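Long-range contacts in alginate lyase AlgAT5 (PDB 5ZQI), which probably cleaves alginate by beta-elimination, as a lyase of polysaccharide lyase family 7 with a beta-sandwich fold: residues T65-T70 / C121-M126; G164-S169 / C235-G240. One frame throughout, in Å; residues are numbered along the deposited sequence.

Contact 1: residues T65-T70 / C121-M126; sequences TNWKLT and CELREM
Trp67 meets Leu123 because both side chains set CG anti to their own carbonyl carbon (chi1 -64° and -60°): the indole crosses the leucine at about a right angle, with Trp67 CE3 3.5 Å from Leu123 CB and Leu123 CD1 over one indole face, near its rim. Trp67 CZ3 runs on to 3.5 Å from Glu125 N. Leu69 CD1 lies 3.9 Å from Leu123 CD2 and equally near Cys121 SG; Leu69 and Cys121 also touch Phe93, while Trp67 and Leu123 meet Leu264, and Trp67 Val266, all in the second sheet. On the other face, Met126 is bent at chi2, which lays SD against the extended Lys68 chain, 3.8 Å from Lys68 CG. Arg124 runs beside that chain, its CD 3.9 Å from Lys68 CE; the two charged ends stay apart, Lys68 NZ pairing with Glu78 and Arg124 NH2 bonding to Glu125 O. Backbone pairing is antiparallel: Lys68 and Arg124 exchange two bonds, as do Thr70 and Glu122, the straightest being Thr70 N to Glu122 O at 178°. That carbonyl also accepts from a water, which lies 2.8 Å from Thr70 OG1. At the other end Met126 N approaches Asn66 O from above the carbonyl plane. The Trp67 side is mainly apolar, with buried Glu125 bonded to His268, the other largely polar, an alternation characteristic of this lyase family's beta-sandwich fold.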
ATOM      1  N   THR A  65      -5.249 -14.152  -2.898  1.00  9.97           N
ATOM      2  CA  THR A  65      -4.484 -15.357  -3.167  1.00  9.50           C
ATOM      3  C   THR A  65      -2.981 -15.125  -3.114  1.00 11.09           C
ATOM      4  O   THR A  65      -2.248 -15.899  -2.490  1.00 12.16           O
ATOM      5  CB  THR A  65      -4.884 -15.901  -4.534  1.00 12.65           C
ATOM      6  OG1 THR A  65      -6.302 -16.136  -4.575  1.00 17.38           O
ATOM      7  CG2 THR A  65      -4.134 -17.200  -4.863  1.00 14.30           C
ATOM      8  N   ASN A  66      -2.492 -14.115  -3.821  1.00  9.27           N
ATOM      9  CA  ASN A  66      -1.063 -13.883  -3.987  1.00  9.51           C
ATOM     10  C   ASN A  66      -0.636 -12.650  -3.204  1.00  8.65           C
ATOM     11  O   ASN A  66       0.092 -11.790  -3.703  1.00  8.91           O
ATOM     12  CB  ASN A  66      -0.709 -13.755  -5.467  1.00 10.56           C
ATOM     13  CG  ASN A  66      -0.496 -15.085  -6.116  1.00 13.97           C
ATOM     14  OD1 ASN A  66      -0.144 -16.068  -5.451  1.00 12.80           O
ATOM     15  ND2 ASN A  66      -0.729 -15.143  -7.418  1.00 18.42           N
ATOM     16  N   TRP A  67      -1.050 -12.604  -1.940  1.00  7.85           N
ATOM     17  CA  TRP A  67      -0.603 -11.579  -1.025  1.00  7.21           C
ATOM     18  C   TRP A  67      -0.340 -12.211   0.334  1.00  7.25           C
ATOM     19  O   TRP A  67      -0.875 -13.260   0.661  1.00  7.33           O
ATOM     20  CB  TRP A  67      -1.649 -10.484  -0.858  1.00  6.66           C
ATOM     21  CG  TRP A  67      -2.020  -9.636  -2.067  1.00  7.21           C
ATOM     22  CD1 TRP A  67      -3.100  -9.787  -2.877  1.00  8.14           C
ATOM     23  CD2 TRP A  67      -1.301  -8.504  -2.562  1.00  7.39           C
ATOM     24  NE1 TRP A  67      -3.107  -8.804  -3.837  1.00  8.61           N
ATOM     25  CE2 TRP A  67      -2.016  -7.995  -3.659  1.00  7.98           C
ATOM     26  CE3 TRP A  67      -0.134  -7.851  -2.158  1.00  7.47           C
ATOM     27  CZ2 TRP A  67      -1.583  -6.908  -4.378  1.00  9.23           C
ATOM     28  CZ3 TRP A  67       0.302  -6.759  -2.875  1.00  8.13           C
ATOM     29  CH2 TRP A  67      -0.434  -6.278  -3.959  1.00  8.71           C
ATOM     30  N   LYS A  68       0.470 -11.534   1.147  1.00  8.12           N
ATOM     31  CA  LYS A  68       0.548 -11.775   2.585  1.00  6.55           C
ATOM     32  C   LYS A  68       0.370 -10.438   3.288  1.00  6.58           C
ATOM     33  O   LYS A  68       0.646  -9.383   2.699  1.00  8.07           O
ATOM     34  CB  LYS A  68       1.847 -12.458   2.996  1.00  9.74           C
ATOM     35  CG  LYS A  68       3.106 -11.709   2.821  1.00 10.11           C
ATOM     36  CD  LYS A  68       4.286 -12.479   3.468  1.00 12.40           C
ATOM     37  CE  LYS A  68       5.598 -11.823   3.164  1.00 13.23           C
ATOM     38  NZ  LYS A  68       6.708 -12.533   3.859  1.00 19.62           N
ATOM     39  N   LEU A  69      -0.124 -10.480   4.524  1.00  7.35           N
ATOM     40  CA  LEU A  69      -0.466  -9.277   5.280  1.00  7.73           C
ATOM     41  C   LEU A  69       0.495  -9.075   6.446  1.00  6.33           C
ATOM     42  O   LEU A  69       0.741 -10.020   7.198  1.00  9.52           O
ATOM     43  CB  LEU A  69      -1.893  -9.376   5.817  1.00  7.35           C
ATOM     44  CG  LEU A  69      -2.384  -8.225   6.695  1.00  7.64           C
ATOM     45  CD1 LEU A  69      -2.609  -6.968   5.910  1.00 10.48           C
ATOM     46  CD2 LEU A  69      -3.686  -8.658   7.404  1.00 11.38           C
ATOM     47  N   THR A  70       1.021  -7.851   6.597  1.00  5.79           N
ATOM     48  CA  THR A  70       1.719  -7.442   7.813  1.00  6.69           C
ATOM     49  C   THR A  70       0.805  -6.559   8.658  1.00  7.69           C
ATOM     50  O   THR A  70       0.174  -5.632   8.132  1.00  7.99           O
ATOM     51  CB  THR A  70       3.011  -6.703   7.506  1.00  9.26           C
ATOM     52  OG1 THR A  70       3.840  -7.546   6.684  1.00 11.28           O
ATOM     53  CG2 THR A  70       3.741  -6.318   8.815  1.00  8.33           C
ATOM     54  N   CYS A 121      -0.423  -1.677   8.180  1.00  6.74           N
ATOM     55  CA  CYS A 121      -1.336  -2.796   7.925  1.00  6.79           C
ATOM     56  C   CYS A 121      -1.359  -2.921   6.405  1.00  6.25           C
ATOM     57  O   CYS A 121      -2.037  -2.132   5.724  1.00  6.09           O
ATOM     58  CB  CYS A 121      -2.703  -2.562   8.502  1.00  7.70           C
ATOM     59  SG  CYS A 121      -3.663  -4.091   8.385  1.00  9.63           S
ATOM     60  N   GLU A 122      -0.530  -3.834   5.873  1.00  6.19           N
ATOM     61  CA  GLU A 122      -0.123  -3.732   4.478  1.00  6.95           C
ATOM     62  C   GLU A 122       0.096  -5.089   3.846  1.00  7.17           C
ATOM     63  O   GLU A 122       0.707  -5.978   4.457  1.00  7.98           O
ATOM     64  CB  GLU A 122       1.175  -2.908   4.377  1.00  8.89           C
ATOM     65  CG  GLU A 122       1.401  -2.253   2.993  1.00  8.97           C
ATOM     66  CD  GLU A 122       2.732  -1.516   2.878  1.00 12.32           C
ATOM     67  OE1 GLU A 122       3.719  -1.914   3.541  1.00 12.12           O
ATOM     68  OE2 GLU A 122       2.821  -0.513   2.123  1.00 11.48           O
ATOM     69  N   LEU A 123      -0.396  -5.217   2.610  1.00  6.91           N
ATOM     70  CA  LEU A 123      -0.199  -6.416   1.805  1.00  5.76           C
ATOM     71  C   LEU A 123       1.124  -6.359   1.029  1.00  6.58           C
ATOM     72  O   LEU A 123       1.504  -5.325   0.497  1.00  7.88           O
ATOM     73  CB  LEU A 123      -1.368  -6.596   0.818  1.00  6.47           C
ATOM     74  CG  LEU A 123      -2.761  -6.746   1.422  1.00  7.82           C
ATOM     75  CD1 LEU A 123      -3.821  -6.578   0.322  1.00  9.18           C
ATOM     76  CD2 LEU A 123      -2.933  -8.032   2.126  1.00  9.13           C
ATOM     77  N   ARG A 124       1.804  -7.506   0.954  1.00  6.03           N
ATOM     78  CA  ARG A 124       3.072  -7.703   0.256  1.00  6.95           C
ATOM     79  C   ARG A 124       2.880  -8.775  -0.806  1.00  6.16           C
ATOM     80  O   ARG A 124       2.351  -9.850  -0.520  1.00  6.55           O
ATOM     81  CB  ARG A 124       4.141  -8.100   1.262  1.00  9.30           C
ATOM     82  CG  ARG A 124       5.600  -8.166   0.788  1.00  8.17           C
ATOM     83  CD  ARG A 124       5.938  -9.471   0.073  1.00  8.78           C
ATOM     84  NE  ARG A 124       7.398  -9.637   0.054  1.00  9.04           N
ATOM     85  CZ  ARG A 124       8.129  -9.921  -1.011  1.00  7.55           C
ATOM     86  NH1 ARG A 124       9.454 -10.029  -0.882  1.00 10.83           N
ATOM     87  NH2 ARG A 124       7.557 -10.152  -2.182  1.00  7.50           N
ATOM     88  N   GLU A 125       3.290  -8.472  -2.036  1.00  5.91           N
ATOM     89  CA  GLU A 125       3.010  -9.339  -3.168  1.00  6.13           C
ATOM     90  C   GLU A 125       3.697 -10.690  -3.051  1.00  6.71           C
ATOM     91  O   GLU A 125       4.904 -10.763  -2.860  1.00  7.44           O
ATOM     92  CB  GLU A 125       3.490  -8.637  -4.457  1.00  5.93           C
ATOM     93  CG  GLU A 125       3.067  -9.370  -5.721  1.00  6.20           C
ATOM     94  CD  GLU A 125       3.764  -8.941  -6.970  1.00  6.54           C
ATOM     95  OE1 GLU A 125       4.509  -7.945  -6.947  1.00  8.04           O
ATOM     96  OE2 GLU A 125       3.523  -9.586  -8.018  1.00 10.10           O
ATOM     97  N   MET A 126       2.944 -11.739  -3.279  1.00  7.11           N
ATOM     98  CA  MET A 126       3.403 -13.115  -3.345  1.00  7.82           C
ATOM     99  C   MET A 126       3.072 -13.723  -4.698  1.00  8.90           C
ATOM    100  O   MET A 126       2.499 -13.062  -5.568  1.00  9.39           O
ATOM    101  CB  MET A 126       2.729 -13.909  -2.220  1.00  8.35           C
ATOM    102  CG  MET A 126       2.981 -13.290  -0.816  1.00  8.15           C
ATOM    103  SD  MET A 126       4.698 -13.339  -0.237  1.00 10.13           S
ATOM    104  CE  MET A 126       4.851 -15.053   0.214  1.00 12.21           C
TER
HETATM  105  O   HOH W   1       3.553  -6.275   4.177  1.00 20.12           O

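Contact 2: residues G164-S169 / C235-G240; sequences GQIHDS and CYFKAG
The Tyr236 ring carries the backbone carbonyl of His167 over one face, with His167 O 3.4 Å above the ring plane and offset toward the rim, and a water in plane at its edge. The guanidinium of Arg124 covers the opposite face in a cation-pi contact. His167 CB lies on the carbonyl's side of the ring, 4.1 Å from the Tyr236 centroid in a CH-pi contact. The two rings themselves meet obliquely, planes at 35°, and are neither stacked nor edge-to-face. At the edge of the imidazole, in its plane, is Gln165 OE1; at that of the Phe237 ring, Gln165 O.

Tyr236 reaches this place with CG between its backbone N and carbonyl carbon (chi1 53°), which folds the ring back toward the neighbouring strand. Its OH comes 3.0 Å from His167 ND1 and shares the water with Asp168 O. His167 ND1 donates to Asp168 O over 2.8 Å, a bond bent to 143° that limits how the imidazole can turn. Replacing Tyr236 by an alanine would probably deprive His167 CB of its aromatic cover and the water of its hydroxyl partner, and leave the imidazole less restrained.

Beyond the rings, Gln165 and Lys238 run side by side, NE2 of Gln165 3.7 Å from Lys238 CD; Gln165 NE2 hydrogen-bonds to Glu122 and Lys238 NZ forms a salt bridge with it. On the opposite face Ile166 CG1 packs 3.6 Å from Phe237 CE1, while Ile166 CG2 touches Cys235 CB. Paired backbone bonds join Gln165 to Lys238 and His167 to Tyr236. The face bearing Gln165, His167, Tyr236 and Lys238 thus gathers amide, imidazole, phenol and ammonium groups on neighbouring strands, consistent with the polar substrate-binding groove of family 7 alginate lyases.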
ATOM      1  N   GLY A 164       0.439   2.352  -1.325  1.00  7.46           N
ATOM      2  CA  GLY A 164       0.869   1.700  -2.545  1.00  6.53           C
ATOM      3  C   GLY A 164       2.356   1.881  -2.731  1.00  6.52           C
ATOM      4  O   GLY A 164       2.892   2.993  -2.591  1.00  6.78           O
ATOM      5  N   GLN A 165       3.058   0.794  -3.032  1.00  5.63           N
ATOM      6  CA  GLN A 165       4.485   0.864  -3.256  1.00  8.48           C
ATOM      7  C   GLN A 165       4.948  -0.124  -4.321  1.00  5.87           C
ATOM      8  O   GLN A 165       4.333  -1.175  -4.558  1.00  5.78           O
ATOM      9  CB  GLN A 165       5.307   0.517  -2.005  1.00  9.09           C
ATOM     10  CG  GLN A 165       4.908   1.179  -0.732  1.00  9.18           C
ATOM     11  CD  GLN A 165       5.917   0.869   0.363  1.00 11.04           C
ATOM     12  OE1 GLN A 165       7.116   1.044   0.170  1.00 14.01           O
ATOM     13  NE2 GLN A 165       5.446   0.382   1.505  1.00 10.69           N
ATOM     14  N   ILE A 166       6.100   0.200  -4.914  1.00  6.81           N
ATOM     15  CA  ILE A 166       7.041  -0.815  -5.384  1.00  5.82           C
ATOM     16  C   ILE A 166       8.192  -0.792  -4.389  1.00  6.11           C
ATOM     17  O   ILE A 166       8.713   0.286  -4.098  1.00  7.11           O
ATOM     18  CB  ILE A 166       7.561  -0.545  -6.803  1.00  7.69           C
ATOM     19  CG1 ILE A 166       6.435  -0.581  -7.824  1.00  6.53           C
ATOM     20  CG2 ILE A 166       8.661  -1.609  -7.148  1.00  7.96           C
ATOM     21  CD1 ILE A 166       6.909  -0.078  -9.225  1.00 10.44           C
ATOM     22  N   HIS A 167       8.625  -1.968  -3.931  1.00  6.90           N
ATOM     23  CA  HIS A 167       9.724  -2.149  -2.987  1.00  7.78           C
ATOM     24  C   HIS A 167      10.707  -3.145  -3.584  1.00  9.20           C
ATOM     25  O   HIS A 167      10.305  -4.024  -4.337  1.00  8.80           O
ATOM     26  CB  HIS A 167       9.154  -2.651  -1.636  1.00  9.27           C
ATOM     27  CG  HIS A 167       9.998  -2.329  -0.440  1.00  8.30           C
ATOM     28  ND1 HIS A 167      11.111  -3.072  -0.098  1.00 11.34           N
ATOM     29  CD2 HIS A 167       9.876  -1.371   0.514  1.00 11.99           C
ATOM     30  CE1 HIS A 167      11.644  -2.576   1.007  1.00 14.81           C
ATOM     31  NE2 HIS A 167      10.929  -1.535   1.386  1.00 15.85           N
ATOM     32  N   ASP A 168      11.993  -3.024  -3.241  1.00  9.16           N
ATOM     33  CA  ASP A 168      13.001  -3.995  -3.689  1.00 10.57           C
ATOM     34  C   ASP A 168      13.655  -4.641  -2.467  1.00 11.91           C
ATOM     35  O   ASP A 168      13.067  -4.625  -1.365  1.00 12.61           O
ATOM     36  CB  ASP A 168      13.970  -3.336  -4.663  1.00 15.71           C
ATOM     37  CG  ASP A 168      14.943  -2.383  -4.007  1.00 17.77           C
ATOM     38  OD1 ASP A 168      14.949  -2.247  -2.783  1.00 16.65           O
ATOM     39  OD2 ASP A 168      15.732  -1.761  -4.744  1.00 23.66           O
ATOM     40  N   SER A 169      14.818  -5.264  -2.635  1.00 14.46           N
ATOM     41  CA  SER A 169      15.390  -5.987  -1.510  1.00 14.84           C
ATOM     42  C   SER A 169      15.775  -5.069  -0.359  1.00 18.95           C
ATOM     43  O   SER A 169      15.876  -5.531   0.784  1.00 20.22           O
ATOM     44  CB  SER A 169      16.613  -6.796  -1.949  1.00 20.14           C
ATOM     45  OG  SER A 169      17.637  -5.932  -2.388  1.00 25.81           O
ATOM     46  N   CYS A 235      12.008  -6.555  -7.355  1.00  8.68           N
ATOM     47  CA  CYS A 235      10.872  -5.714  -7.014  1.00  7.87           C
ATOM     48  C   CYS A 235       9.624  -6.517  -6.678  1.00  7.99           C
ATOM     49  O   CYS A 235       9.415  -7.628  -7.163  1.00  7.40           O
ATOM     50  CB  CYS A 235      10.493  -4.753  -8.146  1.00  6.68           C
ATOM     51  SG  CYS A 235      11.729  -3.515  -8.535  1.00 11.50           S
ATOM     52  N   TYR A 236       8.761  -5.899  -5.885  1.00  7.33           N
ATOM     53  CA  TYR A 236       7.442  -6.433  -5.576  1.00  6.57           C
ATOM     54  C   TYR A 236       6.519  -5.289  -5.176  1.00  6.70           C
ATOM     55  O   TYR A 236       6.951  -4.220  -4.735  1.00  6.52           O
ATOM     56  CB  TYR A 236       7.519  -7.494  -4.469  1.00  7.09           C
ATOM     57  CG  TYR A 236       8.237  -7.069  -3.199  1.00  6.76           C
ATOM     58  CD1 TYR A 236       9.630  -7.179  -3.083  1.00  7.02           C
ATOM     59  CD2 TYR A 236       7.535  -6.590  -2.112  1.00  7.98           C
ATOM     60  CE1 TYR A 236      10.271  -6.789  -1.945  1.00  9.60           C
ATOM     61  CE2 TYR A 236       8.188  -6.190  -0.960  1.00  8.93           C
ATOM     62  CZ  TYR A 236       9.549  -6.326  -0.884  1.00 10.21           C
ATOM     63  OH  TYR A 236      10.204  -5.956   0.271  1.00 14.74           O
ATOM     64  N   PHE A 237       5.229  -5.536  -5.350  1.00  5.53           N
ATOM     65  CA  PHE A 237       4.206  -4.552  -5.016  1.00  5.29           C
ATOM     66  C   PHE A 237       3.792  -4.655  -3.552  1.00  5.29           C
ATOM     67  O   PHE A 237       3.864  -5.736  -2.935  1.00  5.55           O
ATOM     68  CB  PHE A 237       2.955  -4.726  -5.902  1.00  5.19           C
ATOM     69  CG  PHE A 237       3.156  -4.328  -7.354  1.00  5.21           C
ATOM     70  CD1 PHE A 237       3.514  -3.033  -7.700  1.00  5.83           C
ATOM     71  CD2 PHE A 237       2.928  -5.245  -8.364  1.00  5.45           C
ATOM     72  CE1 PHE A 237       3.704  -2.674  -9.030  1.00  6.01           C
ATOM     73  CE2 PHE A 237       3.093  -4.883  -9.706  1.00  8.19           C
ATOM     74  CZ  PHE A 237       3.460  -3.595 -10.027  1.00  6.89           C
ATOM     75  N   LYS A 238       3.303  -3.521  -3.024  1.00  6.02           N
ATOM     76  CA  LYS A 238       2.649  -3.464  -1.725  1.00  5.57           C
ATOM     77  C   LYS A 238       1.428  -2.572  -1.818  1.00  5.85           C
ATOM     78  O   LYS A 238       1.425  -1.631  -2.594  1.00  6.57           O
ATOM     79  CB  LYS A 238       3.555  -2.902  -0.608  1.00  7.39           C
ATOM     80  CG  LYS A 238       4.931  -3.563  -0.544  1.00  7.00           C
ATOM     81  CD  LYS A 238       5.588  -3.244   0.796  1.00 11.22           C
ATOM     82  CE  LYS A 238       5.076  -4.304   1.818  1.00 13.22           C
ATOM     83  NZ  LYS A 238       5.449  -4.025   3.221  1.00 21.03           N
ATOM     84  N   ALA A 239       0.398  -2.864  -1.011  1.00  6.28           N
ATOM     85  CA  ALA A 239      -0.802  -2.033  -0.969  1.00  5.12           C
ATOM     86  C   ALA A 239      -1.419  -2.162   0.415  1.00  8.41           C
ATOM     87  O   ALA A 239      -1.363  -3.227   1.041  1.00  9.27           O
ATOM     88  CB  ALA A 239      -1.815  -2.460  -2.036  1.00  8.21           C
ATOM     89  N   GLY A 240      -2.051  -1.089   0.866  1.00  8.16           N
ATOM     90  CA  GLY A 240      -2.681  -1.053   2.165  1.00  6.51           C
ATOM     91  C   GLY A 240      -2.415   0.277   2.821  1.00  7.77           C
ATOM     92  O   GLY A 240      -2.483   1.328   2.159  1.00  8.27           O
TER
HETATM   93  O   HOH W   2      12.853  -6.442   1.134  1.00 12.86           O

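In the fold
From the N terminus, strand 67-70 pairs with 121-126, so contact 1 closes a loop of 50 residues containing strands 78-79, 93-95 and 102-107. Only afterwards does the chain reach 164-169, and contact 2 closes a second loop, of 65 residues, when 235-240 returns. The two loops lie in series, neither nested nor crossed. In space they join: strands 120-127 and 236-239 are neighbours, giving the local order 67-70, 120-127, 236-239, 160-167 in one antiparallel sheet. Leu123 N to Ala239 O, 2.7 Å, is a probable hydrogen bond across that middle seam, and Glu122 OE1 forms a salt bridge with Lys238 NZ. Arg124 adds a cation-pi contact with Tyr236.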